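Local coordinates for fructose 1-phosphate kinase (Staphylococcus aureus, PDB 2JG5), which probably phosphorylates fructose 1-phosphate or tagatose 6-phosphate with ATP, giving the corresponding sugar bisphosphate, at residues 272-277 with 289-294; 235-240 with 296-301; 253-258 with 266-271; 159-164 with 247-252. All blocks are in the same frame, centred on the assembly; numbering follows the deposited sequence.

Interaction 1. Residues 272-277 with 289-294; sequences AVACGT and DAIEKI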
loop_
_atom_site.group_PDB
_atom_site.type_symbol
_atom_site.label_atom_id
_atom_site.label_comp_id
_atom_site.label_asym_id
_atom_site.label_seq_id
_atom_site.Cartn_x
_atom_site.Cartn_y
_atom_site.Cartn_z
ATOM N N ALA A 272 16.027 -5.037 29.425
ATOM C CA ALA A 272 16.428 -4.952 28.030
ATOM C C ALA A 272 16.435 -6.322 27.347
ATOM O O ALA A 272 15.834 -6.488 26.278
ATOM C CB ALA A 272 17.783 -4.284 27.924
ATOM N N VAL A 273 17.087 -7.299 27.983
ATOM C CA VAL A 273 17.176 -8.668 27.455
ATOM C C VAL A 273 15.822 -9.398 27.477
ATOM O O VAL A 273 15.480 -10.125 26.532
ATOM C CB VAL A 273 18.320 -9.486 28.139
ATOM C CG1 VAL A 273 18.300 -10.922 27.696
ATOM C CG2 VAL A 273 19.685 -8.871 27.805
ATOM N N ALA A 274 15.052 -9.192 28.543
ATOM C CA ALA A 274 13.686 -9.730 28.623
ATOM C C ALA A 274 12.841 -9.253 27.448
ATOM O O ALA A 274 12.151 -10.052 26.822
ATOM C CB ALA A 274 13.015 -9.338 29.938
ATOM N N CYS A 275 12.906 -7.953 27.157
ATOM C CA CYS A 275 12.173 -7.368 26.030
ATOM C C CYS A 275 12.491 -7.994 24.675
ATOM O O CYS A 275 11.579 -8.373 23.931
ATOM C CB CYS A 275 12.410 -5.863 25.970
ATOM S SG CYS A 275 11.695 -5.009 27.346
ATOM N N GLY A 276 13.785 -8.096 24.366
ATOM C CA GLY A 276 14.252 -8.681 23.119
ATOM C C GLY A 276 13.924 -10.156 23.004
ATOM O O GLY A 276 13.660 -10.657 21.911
ATOM N N THR A 277 13.944 -10.846 24.139
ATOM C CA THR A 277 13.582 -12.251 24.189
ATOM C C THR A 277 12.087 -12.418 23.971
ATOM O O THR A 277 11.671 -13.173 23.093
ATOM C CB THR A 277 13.998 -12.893 25.515
ATOM O OG1 THR A 277 15.396 -12.666 25.720
ATOM C CG2 THR A 277 13.727 -14.408 25.499
ATOM N N ASP A 289 3.094 -8.403 29.820
ATOM C CA ASP A 289 3.108 -9.617 30.639
ATOM C C ASP A 289 4.119 -10.656 30.174
ATOM O O ASP A 289 4.629 -11.422 30.985
ATOM C CB ASP A 289 1.714 -10.245 30.725
ATOM C CG ASP A 289 0.732 -9.380 31.497
ATOM O OD1 ASP A 289 1.094 -8.230 31.853
ATOM O OD2 ASP A 289 -0.399 -9.851 31.740
ATOM N N ALA A 290 4.396 -10.687 28.871
ATOM C CA ALA A 290 5.456 -11.547 28.339
ATOM C C ALA A 290 6.822 -11.058 28.812
ATOM O O ALA A 290 7.685 -11.855 29.172
ATOM C CB ALA A 290 5.400 -11.611 26.819
ATOM N N ILE A 291 6.992 -9.737 28.820
ATOM C CA ILE A 291 8.233 -9.105 29.252
ATOM C C ILE A 291 8.506 -9.391 30.729
ATOM O O ILE A 291 9.604 -9.821 31.078
ATOM C CB ILE A 291 8.222 -7.571 28.980
ATOM C CG1 ILE A 291 8.269 -7.291 27.468
ATOM C CG2 ILE A 291 9.376 -6.871 29.726
ATOM C CD1 ILE A 291 7.861 -5.866 27.061
ATOM N N GLU A 292 7.506 -9.159 31.578
ATOM C CA GLU A 292 7.640 -9.346 33.026
ATOM C C GLU A 292 7.876 -10.800 33.389
ATOM O O GLU A 292 8.718 -11.105 34.233
ATOM C CB GLU A 292 6.402 -8.841 33.770
ATOM C CG GLU A 292 6.122 -7.362 33.585
ATOM C CD GLU A 292 7.296 -6.479 33.966
ATOM O OE1 GLU A 292 8.048 -6.851 34.886
ATOM O OE2 GLU A 292 7.457 -5.406 33.352
ATOM N N LYS A 293 7.121 -11.685 32.746
ATOM C CA LYS A 293 7.291 -13.124 32.889
ATOM C C LYS A 293 8.732 -13.495 32.596
ATOM O O LYS A 293 9.345 -14.238 33.355
ATOM C CB LYS A 293 6.358 -13.853 31.921
ATOM C CG LYS A 293 6.317 -15.372 32.061
ATOM C CD LYS A 293 4.977 -15.916 31.549
ATOM C CE LYS A 293 3.820 -15.583 32.509
ATOM N NZ LYS A 293 2.492 -16.028 32.002
ATOM N N ILE A 294 9.273 -12.939 31.513
ATOM C CA ILE A 294 10.598 -13.312 31.031
ATOM C C ILE A 294 11.765 -12.765 31.866
ATOM O O ILE A 294 12.757 -13.465 32.041
ATOM C CB ILE A 294 10.768 -13.032 29.511
ATOM C CG1 ILE A 294 9.938 -14.049 28.720
ATOM C CG2 ILE A 294 12.243 -13.067 29.102
ATOM C CD1 ILE A 294 10.330 -14.200 27.278
#
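Ala274 and Ile294 form the middle of this contact. A methyl branch of the isoleucine lies against the main chain at Ala274. Ile294 CG2 comes within 3.7 Å of Ala274 CA. The hollow that takes this methyl is completed by Ala274 O and by CB and CG2 of Thr277. The fit also works in reverse. Ala274 is a low bump that settles onto the facing helix between Ile291 and Ile294, with its CB 3.6 Å from Ile291 O.

The two segments belong to helix 265-280 and helix 288-295, consecutive helices near the C-terminal end of a ribokinase-like fold. The short segments meet at 126° between their N-to-C directions. Their axes approach to 8.3 Å.

On one flank Cys275 meets Ile291. The sulfur is touched by both ends of the branched side chain, with SG 3.8 Å from Ile291 CG2 and 3.9 Å from Ile291 CD1. Ile291 CG1 lies close behind. On the other flank Thr277 and Ile294 cross obliquely, and Thr277 CG2 stands 3.8 Å from Ile294 CD1.

The rotation of Thr277 explains its apolar face. Its chi1 of -55° puts CG2 anti to the backbone N, where it meets the isoleucine. OG1 turns back to its own helix and donates to Val273 O at 2.7 Å, from above the carbonyl plane. The amide N of Thr277 reaches the same oxygen from the opposite face. Ala278 and Phe281 add to the apolar surroundings of Ile294, and Ala278 and Ala286 to those of Ile291.

Interaction 2. Residues 235-240 with 296-301; sequences VNPQGK and SQVTIS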
loop_
_atom_site.group_PDB
_atom_site.type_symbol
_atom_site.label_atom_id
_atom_site.label_comp_id
_atom_site.label_asym_id
_atom_site.label_seq_id
_atom_site.Cartn_x
_atom_site.Cartn_y
_atom_site.Cartn_z
ATOM N N VAL A 235 21.589 -13.748 30.534
ATOM C CA VAL A 235 21.285 -15.013 29.895
ATOM C C VAL A 235 19.760 -15.182 29.879
ATOM O O VAL A 235 19.115 -15.214 30.930
ATOM C CB VAL A 235 21.994 -16.190 30.626
ATOM C CG1 VAL A 235 21.293 -17.502 30.358
ATOM C CG2 VAL A 235 23.470 -16.274 30.228
ATOM N N ASN A 236 19.185 -15.268 28.684
ATOM C CA ASN A 236 17.737 -15.403 28.558
ATOM C C ASN A 236 17.273 -16.860 28.523
ATOM O O ASN A 236 18.049 -17.746 28.144
ATOM C CB ASN A 236 17.202 -14.605 27.348
ATOM C CG ASN A 236 17.959 -14.885 26.054
ATOM O OD1 ASN A 236 18.731 -14.051 25.589
ATOM N ND2 ASN A 236 17.724 -16.046 25.460
ATOM N N PRO A 237 16.007 -17.117 28.920
ATOM C CA PRO A 237 15.485 -18.482 28.838
ATOM C C PRO A 237 15.477 -18.989 27.399
ATOM O O PRO A 237 15.295 -18.209 26.463
ATOM C CB PRO A 237 14.048 -18.346 29.363
ATOM C CG PRO A 237 13.714 -16.910 29.191
ATOM C CD PRO A 237 14.994 -16.181 29.439
ATOM N N GLN A 238 15.711 -20.281 27.222
ATOM C CA GLN A 238 15.593 -20.876 25.904
ATOM C C GLN A 238 14.112 -21.038 25.548
ATOM O O GLN A 238 13.244 -21.021 26.428
ATOM C CB GLN A 238 16.335 -22.220 25.842
ATOM C CG GLN A 238 17.702 -22.154 25.141
ATOM C CD GLN A 238 18.837 -21.633 26.026
ATOM O OE1 GLN A 238 18.693 -20.633 26.747
ATOM N NE2 GLN A 238 19.983 -22.308 25.959
ATOM N N GLY A 239 13.833 -21.166 24.255
ATOM C CA GLY A 239 12.473 -21.367 23.782
ATOM C C GLY A 239 12.420 -21.291 22.278
ATOM O O GLY A 239 13.405 -20.916 21.635
ATOM N N LYS A 240 11.269 -21.655 21.714
ATOM C CA LYS A 240 11.053 -21.536 20.275
ATOM C C LYS A 240 11.035 -20.069 19.863
ATOM O O LYS A 240 10.125 -19.313 20.219
ATOM C CB LYS A 240 9.762 -22.241 19.836
ATOM C CG LYS A 240 9.369 -21.973 18.365
ATOM C CD LYS A 240 8.001 -22.710 18.067
ATOM C CE LYS A 240 7.439 -21.952 16.648
ATOM N NZ LYS A 240 7.042 -23.494 15.722
ATOM N N SER A 296 11.922 -12.303 35.077
ATOM C CA SER A 296 12.075 -13.179 36.235
ATOM C C SER A 296 13.015 -14.333 35.879
ATOM O O SER A 296 13.633 -14.942 36.757
ATOM C CB SER A 296 10.723 -13.750 36.662
ATOM O OG SER A 296 9.738 -12.741 36.717
ATOM N N GLN A 297 13.126 -14.607 34.577
ATOM C CA GLN A 297 13.846 -15.769 34.071
ATOM C C GLN A 297 15.237 -15.419 33.565
ATOM O O GLN A 297 16.074 -16.300 33.370
ATOM C CB GLN A 297 13.042 -16.426 32.949
ATOM C CG GLN A 297 11.693 -16.982 33.395
ATOM C CD GLN A 297 10.925 -17.610 32.255
ATOM O OE1 GLN A 297 10.556 -16.935 31.293
ATOM N NE2 GLN A 297 10.680 -18.914 32.354
ATOM N N VAL A 298 15.474 -14.132 33.338
ATOM C CA VAL A 298 16.762 -13.669 32.842
ATOM C C VAL A 298 17.736 -13.614 34.010
ATOM O O VAL A 298 17.456 -13.004 35.046
ATOM C CB VAL A 298 16.647 -12.286 32.122
ATOM C CG1 VAL A 298 18.022 -11.742 31.733
ATOM C CG2 VAL A 298 15.758 -12.396 30.895
ATOM N N THR A 299 18.868 -14.284 33.844
ATOM C CA THR A 299 19.926 -14.246 34.846
ATOM C C THR A 299 20.896 -13.102 34.568
ATOM O O THR A 299 21.238 -12.824 33.410
ATOM C CB THR A 299 20.674 -15.573 34.898
ATOM O OG1 THR A 299 19.722 -16.621 35.109
ATOM C CG2 THR A 299 21.681 -15.583 36.039
ATOM N N ILE A 300 21.317 -12.443 35.646
ATOM C CA ILE A 300 22.255 -11.323 35.591
ATOM C C ILE A 300 23.501 -11.681 36.386
ATOM O O ILE A 300 23.410 -12.126 37.533
ATOM C CB ILE A 300 21.596 -10.016 36.139
ATOM C CG1 ILE A 300 20.554 -9.464 35.152
ATOM C CG2 ILE A 300 22.639 -8.955 36.545
ATOM C CD1 ILE A 300 21.047 -9.243 33.717
ATOM N N SER A 301 24.663 -11.503 35.769
ATOM C CA SER A 301 25.929 -11.777 36.428
ATOM C C SER A 301 26.944 -10.712 36.080
ATOM O O SER A 301 27.005 -10.255 34.935
ATOM C CB SER A 301 26.459 -13.141 35.999
ATOM O OG SER A 301 25.507 -14.142 36.295
#
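Val235 and Thr299 form an antiparallel hydrogen-bonded pair, with Val235 N donating to Thr299 O at 3.0 Å and Thr299 N donating to Val235 O at 3.1 Å. Both bonds are fairly straight. Val235 O also receives a CA-H...O contact from Val298 CA at 3.4 Å. The side chains of Val235 and Thr299 lie on the same face of the sheet.

Beyond this pair the chain leaves the strand, and Pro237 takes over the contact. Its ring crosses the Gln297 side chain at about a right angle. Pro237 CG touches the glutamine near its root and near its end: it lies 3.8 Å from Gln297 CB and equally far from Gln297 OE1. Val298 divides its two methyls. With chi1 at 174°, CG1 is anti to the backbone N and rests 3.7 Å from Val235 O. CG2 faces the proline ring, 4.1 Å from Pro237 CD.

Asn236 points away from this surface and packs on Val273 and Thr277 of helix 265-280. Ile300 packs on Phe269 and Gln270 of that helix. The contact thus places strand 299-303 as the edge strand beside 230-235, in the small antiparallel sheet of this pfkB-family, ribokinase-like fold.

Interaction 3. Residues 253-258 with 266-271; sequences AGMVAG and EKAFQQ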
loop_
_atom_site.group_PDB
_atom_site.type_symbol
_atom_site.label_atom_id
_atom_site.label_comp_id
_atom_site.label_asym_id
_atom_site.label_seq_id
_atom_site.Cartn_x
_atom_site.Cartn_y
_atom_site.Cartn_z
ATOM N N ALA A 253 14.702 -0.487 23.642
ATOM C CA ALA A 253 13.587 0.097 24.412
ATOM C C ALA A 253 13.575 -0.340 25.886
ATOM O O ALA A 253 13.295 0.457 26.761
ATOM C CB ALA A 253 12.232 -0.220 23.744
ATOM N N GLY A 254 13.863 -1.609 26.147
ATOM C CA GLY A 254 13.952 -2.114 27.520
ATOM C C GLY A 254 15.001 -1.389 28.341
ATOM O O GLY A 254 14.757 -1.017 29.497
ATOM N N MET A 255 16.165 -1.170 27.732
ATOM C CA MET A 255 17.292 -0.535 28.413
ATOM C C MET A 255 17.003 0.929 28.706
ATOM O O MET A 255 17.226 1.398 29.826
ATOM C CB MET A 255 18.573 -0.669 27.583
ATOM C CG MET A 255 19.827 -0.183 28.312
ATOM S SD MET A 255 20.376 -1.327 29.612
ATOM C CE MET A 255 21.647 -0.327 30.389
ATOM N N VAL A 256 16.503 1.645 27.697
ATOM C CA VAL A 256 16.139 3.045 27.869
ATOM C C VAL A 256 15.046 3.200 28.928
ATOM O O VAL A 256 15.186 4.028 29.824
ATOM C CB VAL A 256 15.721 3.711 26.540
ATOM C CG1 VAL A 256 15.308 5.142 26.781
ATOM C CG2 VAL A 256 16.872 3.658 25.527
ATOM N N ALA A 257 13.989 2.382 28.851
ATOM C CA ALA A 257 12.883 2.467 29.815
ATOM C C ALA A 257 13.371 2.264 31.248
ATOM O O ALA A 257 12.932 2.978 32.153
ATOM C CB ALA A 257 11.797 1.489 29.496
ATOM N N GLY A 258 14.272 1.295 31.432
ATOM C CA GLY A 258 14.897 1.015 32.730
ATOM C C GLY A 258 15.606 2.230 33.312
ATOM O O GLY A 258 15.301 2.644 34.428
ATOM N N GLU A 266 22.043 -2.795 36.009
ATOM C CA GLU A 266 21.836 -4.247 35.981
ATOM C C GLU A 266 20.394 -4.645 35.676
ATOM O O GLU A 266 20.145 -5.499 34.821
ATOM C CB GLU A 266 22.253 -4.892 37.314
ATOM C CG GLU A 266 23.749 -4.941 37.575
ATOM C CD GLU A 266 24.293 -3.678 38.251
ATOM O OE1 GLU A 266 23.525 -2.715 38.475
ATOM O OE2 GLU A 266 25.506 -3.654 38.564
ATOM N N LYS A 267 19.448 -4.044 36.390
ATOM C CA LYS A 267 18.044 -4.381 36.209
ATOM C C LYS A 267 17.491 -3.825 34.907
ATOM O O LYS A 267 16.656 -4.469 34.265
ATOM C CB LYS A 267 17.222 -3.920 37.407
ATOM C CG LYS A 267 17.515 -4.719 38.669
ATOM C CD LYS A 267 16.739 -6.014 38.675
ATOM C CE LYS A 267 17.266 -6.976 39.712
ATOM N NZ LYS A 267 16.173 -7.886 40.123
ATOM N N ALA A 268 17.964 -2.638 34.522
ATOM C CA ALA A 268 17.613 -2.035 33.229
ATOM C C ALA A 268 18.054 -2.955 32.103
ATOM O O ALA A 268 17.310 -3.178 31.143
ATOM C CB ALA A 268 18.248 -0.675 33.082
ATOM N N PHE A 269 19.261 -3.503 32.245
ATOM C CA PHE A 269 19.839 -4.439 31.277
ATOM C C PHE A 269 19.032 -5.735 31.239
ATOM O O PHE A 269 18.684 -6.218 30.155
ATOM C CB PHE A 269 21.316 -4.697 31.599
ATOM C CG PHE A 269 22.021 -5.615 30.619
ATOM C CD1 PHE A 269 21.978 -5.374 29.241
ATOM C CD2 PHE A 269 22.767 -6.697 31.084
ATOM C CE1 PHE A 269 22.646 -6.218 28.344
ATOM C CE2 PHE A 269 23.449 -7.533 30.195
ATOM C CZ PHE A 269 23.381 -7.299 28.828
ATOM N N GLN A 270 18.727 -6.279 32.419
ATOM C CA GLN A 270 17.802 -7.409 32.553
ATOM C C GLN A 270 16.470 -7.168 31.821
ATOM O O GLN A 270 16.004 -8.037 31.074
ATOM C CB GLN A 270 17.522 -7.690 34.030
ATOM C CG GLN A 270 16.885 -9.034 34.284
ATOM C CD GLN A 270 16.314 -9.157 35.679
ATOM O OE1 GLN A 270 15.785 -8.191 36.240
ATOM N NE2 GLN A 270 16.401 -10.345 36.240
ATOM N N GLN A 271 15.869 -5.998 32.052
ATOM C CA GLN A 271 14.649 -5.579 31.353
ATOM C C GLN A 271 14.869 -5.554 29.835
ATOM O O GLN A 271 14.025 -6.016 29.072
ATOM C CB GLN A 271 14.193 -4.200 31.855
ATOM C CG GLN A 271 13.033 -3.584 31.091
ATOM C CD GLN A 271 12.142 -2.755 31.978
ATOM O OE1 GLN A 271 11.273 -3.287 32.668
ATOM N NE2 GLN A 271 12.344 -1.436 31.967
#
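Met255 reaches across to Phe269 with its sulfur. The thioether chain starts out anti to the backbone N and then bends at chi2 (74°), which carries SD over to the facing helix. There SD lies 3.6 Å from Phe269 CA and 4.0 Å from Phe269 CB. It stands at the edge of the phenyl ring, near the ring plane. Ala268 CB also touches this sulfur, at 4.1 Å.

At the centre the helices are very close. Gly254 and Gly258, a GxxxG spacing, present bare backbone. Ala268 points its methyl toward this surface, with CB 3.8 Å from Gly258 CA. The segment axes come to 7.3 Å and run at 148° to each other, roughly antiparallel.

On the other side of Ala268 lies Gln271. Its CG passes beside the Gly254 carbonyl oxygen, at 3.5 Å from Gly254 O. NE2 gives that oxygen a weak hydrogen bond, also at 3.5 Å. Gly254 O already takes the helical bond from Gly258 N. At the other end of the amide, OE1 accepts a hydrogen bond from Lys295 NZ.

The pair is a helical hairpin of helix 247-260 and helix 265-280. Helix 38-48 covers Ala253 and Ala257 on one side. On another, Met255 and Phe269 rest on Ile215 of strand 214-217, and Phe269 also on Ile232 and Ala234 of strand 230-235.

Interaction 4. Residues 159-164 with 247-252; sequences VVDAEK and SGDSTV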
loop_
_atom_site.group_PDB
_atom_site.type_symbol
_atom_site.label_atom_id
_atom_site.label_comp_id
_atom_site.label_asym_id
_atom_site.label_seq_id
_atom_site.Cartn_x
_atom_site.Cartn_y
_atom_site.Cartn_z
ATOM N N VAL A 159 21.459 7.608 22.061
ATOM C CA VAL A 159 21.423 6.150 21.939
ATOM C C VAL A 159 21.377 5.755 20.465
ATOM O O VAL A 159 20.540 6.244 19.702
ATOM C CB VAL A 159 20.198 5.578 22.660
ATOM C CG1 VAL A 159 20.128 4.084 22.481
ATOM C CG2 VAL A 159 20.218 5.966 24.143
ATOM N N VAL A 160 22.283 4.874 20.060
ATOM C CA VAL A 160 22.369 4.478 18.668
ATOM C C VAL A 160 22.255 2.969 18.492
ATOM O O VAL A 160 22.933 2.189 19.172
ATOM C CB VAL A 160 23.681 4.995 18.018
ATOM C CG1 VAL A 160 23.896 4.375 16.632
ATOM C CG2 VAL A 160 23.668 6.508 17.940
ATOM N N ASP A 161 21.381 2.578 17.569
ATOM C CA ASP A 161 21.290 1.206 17.096
ATOM C C ASP A 161 21.349 1.230 15.563
ATOM O O ASP A 161 20.347 1.462 14.887
ATOM C CB ASP A 161 20.015 0.551 17.623
ATOM C CG ASP A 161 19.872 -0.892 17.196
ATOM O OD1 ASP A 161 20.879 -1.527 16.814
ATOM O OD2 ASP A 161 18.729 -1.400 17.248
ATOM N N ALA A 162 22.545 1.009 15.027
ATOM C CA ALA A 162 22.793 1.146 13.590
ATOM C C ALA A 162 23.827 0.132 13.081
ATOM O O ALA A 162 24.382 -0.630 13.865
ATOM C CB ALA A 162 23.238 2.590 13.269
ATOM N N GLU A 163 24.071 0.125 11.771
ATOM C CA GLU A 163 25.133 -0.681 11.168
ATOM C C GLU A 163 26.475 -0.235 11.740
ATOM O O GLU A 163 26.606 0.910 12.206
ATOM C CB GLU A 163 25.148 -0.506 9.646
ATOM C CG GLU A 163 23.873 -0.939 8.911
ATOM C CD GLU A 163 23.691 -0.208 7.568
ATOM O OE1 GLU A 163 22.685 0.526 7.408
ATOM O OE2 GLU A 163 24.562 -0.355 6.675
ATOM N N LYS A 164 27.462 -1.132 11.691
ATOM C CA LYS A 164 28.755 -0.927 12.361
ATOM C C LYS A 164 29.407 0.444 12.133
ATOM O O LYS A 164 29.763 1.116 13.108
ATOM C CB LYS A 164 29.742 -2.073 12.072
ATOM C CG LYS A 164 30.152 -2.244 10.608
ATOM C CD LYS A 164 30.989 -3.513 10.384
ATOM C CE LYS A 164 30.132 -4.711 9.948
ATOM N NZ LYS A 164 29.618 -4.575 8.549
ATOM N N SER A 247 13.238 -7.472 17.856
ATOM C CA SER A 247 13.854 -7.852 19.142
ATOM C C SER A 247 15.050 -6.990 19.533
ATOM O O SER A 247 15.244 -6.680 20.718
ATOM C CB SER A 247 14.209 -9.345 19.190
ATOM O OG SER A 247 15.036 -9.746 18.111
ATOM N N GLY A 248 15.841 -6.587 18.542
ATOM C CA GLY A 248 16.920 -5.631 18.774
ATOM C C GLY A 248 16.371 -4.296 19.250
ATOM O O GLY A 248 16.914 -3.681 20.170
ATOM N N ASP A 249 15.287 -3.862 18.606
ATOM C CA ASP A 249 14.543 -2.660 18.976
ATOM C C ASP A 249 13.985 -2.739 20.383
ATOM O O ASP A 249 14.030 -1.770 21.128
ATOM C CB ASP A 249 13.386 -2.435 17.996
ATOM C CG ASP A 249 13.847 -2.338 16.546
ATOM O OD1 ASP A 249 14.950 -1.813 16.299
ATOM O OD2 ASP A 249 13.093 -2.785 15.659
ATOM N N SER A 250 13.439 -3.900 20.724
ATOM C CA SER A 250 12.838 -4.151 22.026
ATOM C C SER A 250 13.875 -4.160 23.137
ATOM O O SER A 250 13.608 -3.684 24.237
ATOM C CB SER A 250 12.089 -5.481 22.000
ATOM O OG SER A 250 11.053 -5.444 21.041
ATOM N N THR A 251 15.055 -4.695 22.833
ATOM C CA THR A 251 16.207 -4.653 23.729
ATOM C C THR A 251 16.590 -3.194 24.010
ATOM O O THR A 251 16.758 -2.805 25.174
ATOM C CB THR A 251 17.410 -5.416 23.126
ATOM O OG1 THR A 251 17.027 -6.774 22.851
ATOM C CG2 THR A 251 18.619 -5.419 24.078
ATOM N N VAL A 252 16.719 -2.394 22.950
ATOM C CA VAL A 252 17.046 -0.982 23.108
ATOM C C VAL A 252 15.982 -0.276 23.963
ATOM O O VAL A 252 16.323 0.417 24.904
ATOM C CB VAL A 252 17.228 -0.273 21.752
ATOM C CG1 VAL A 252 17.159 1.262 21.928
ATOM C CG2 VAL A 252 18.528 -0.691 21.095
HETATM O O HOH W 1 16.566 -0.127 17.848
#
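Asp161 and Val252 join the C-terminal end of strand 157-161, in the central parallel sheet of the ribokinase-like fold, to the first turns of helix 247-260. The Gly-Ser-Gly-Asp sequence of the pfkB family signature, residues 246-249, runs into the start of that helix. In relatives this helix start lies at the phosphoryl-transfer site.

Asp161 is extended. Its chi1 of -179° places CG anti to the backbone N and sends the carboxylate toward the helix. Val252 slants past the aspartate. The valine's two methyls go to different partners. CG1 meets Val159 CG1 at 4.1 Å. CG2 lies against the aspartate, 3.9 Å from Asp161 OD2 and 4.0 Å from Asp161 CB. Asp161 thus gives Val252 its CB and CG as well as meeting Asp249 through its carboxylate.

Asp249 has its CG beside the backbone N, chi1 -57°. This brings its carboxylate round toward Asp161, with the two planes 66° apart. Asp161 OD2 and Asp249 OD1 are 3.9 Å apart. Lys38 forms salt bridges to both oxygens, which probably offsets their mutual repulsion. Asp249 OD2 is held separately by Asn41 ND2.

Thr251 bends back on its own helix. OG1 donates to Ser247 O at 2.8 Å, and the Thr251 amide reaches that oxygen from the opposite face of the carbonyl. Between the two carboxylates a water donates to Asp161 OD2 at 2.6 Å and to Asp249 OD1 at 2.8 Å.

Overall arrangement
Interactions 1, 3 and 4 form a connected run through the C-terminal helices. Interactions 3 and 4 share helix 247-260, and interactions 1 and 3 share helix 265-280. Their centres lie about 10 Å (1 and 3), about 13 Å (3 and 4) and about 16 Å (1 and 4) apart. Along the chain, interaction 4 closes first, then 3, then 1. The segments of interaction 2 flank those of 1 and 3 and touch both; its centre is about 9 Å from that of interaction 1. They alternate with those of interaction 4, which they do not touch. Together the contacts tie the signature helix start, beside the central parallel sheet, to the outer antiparallel sheet.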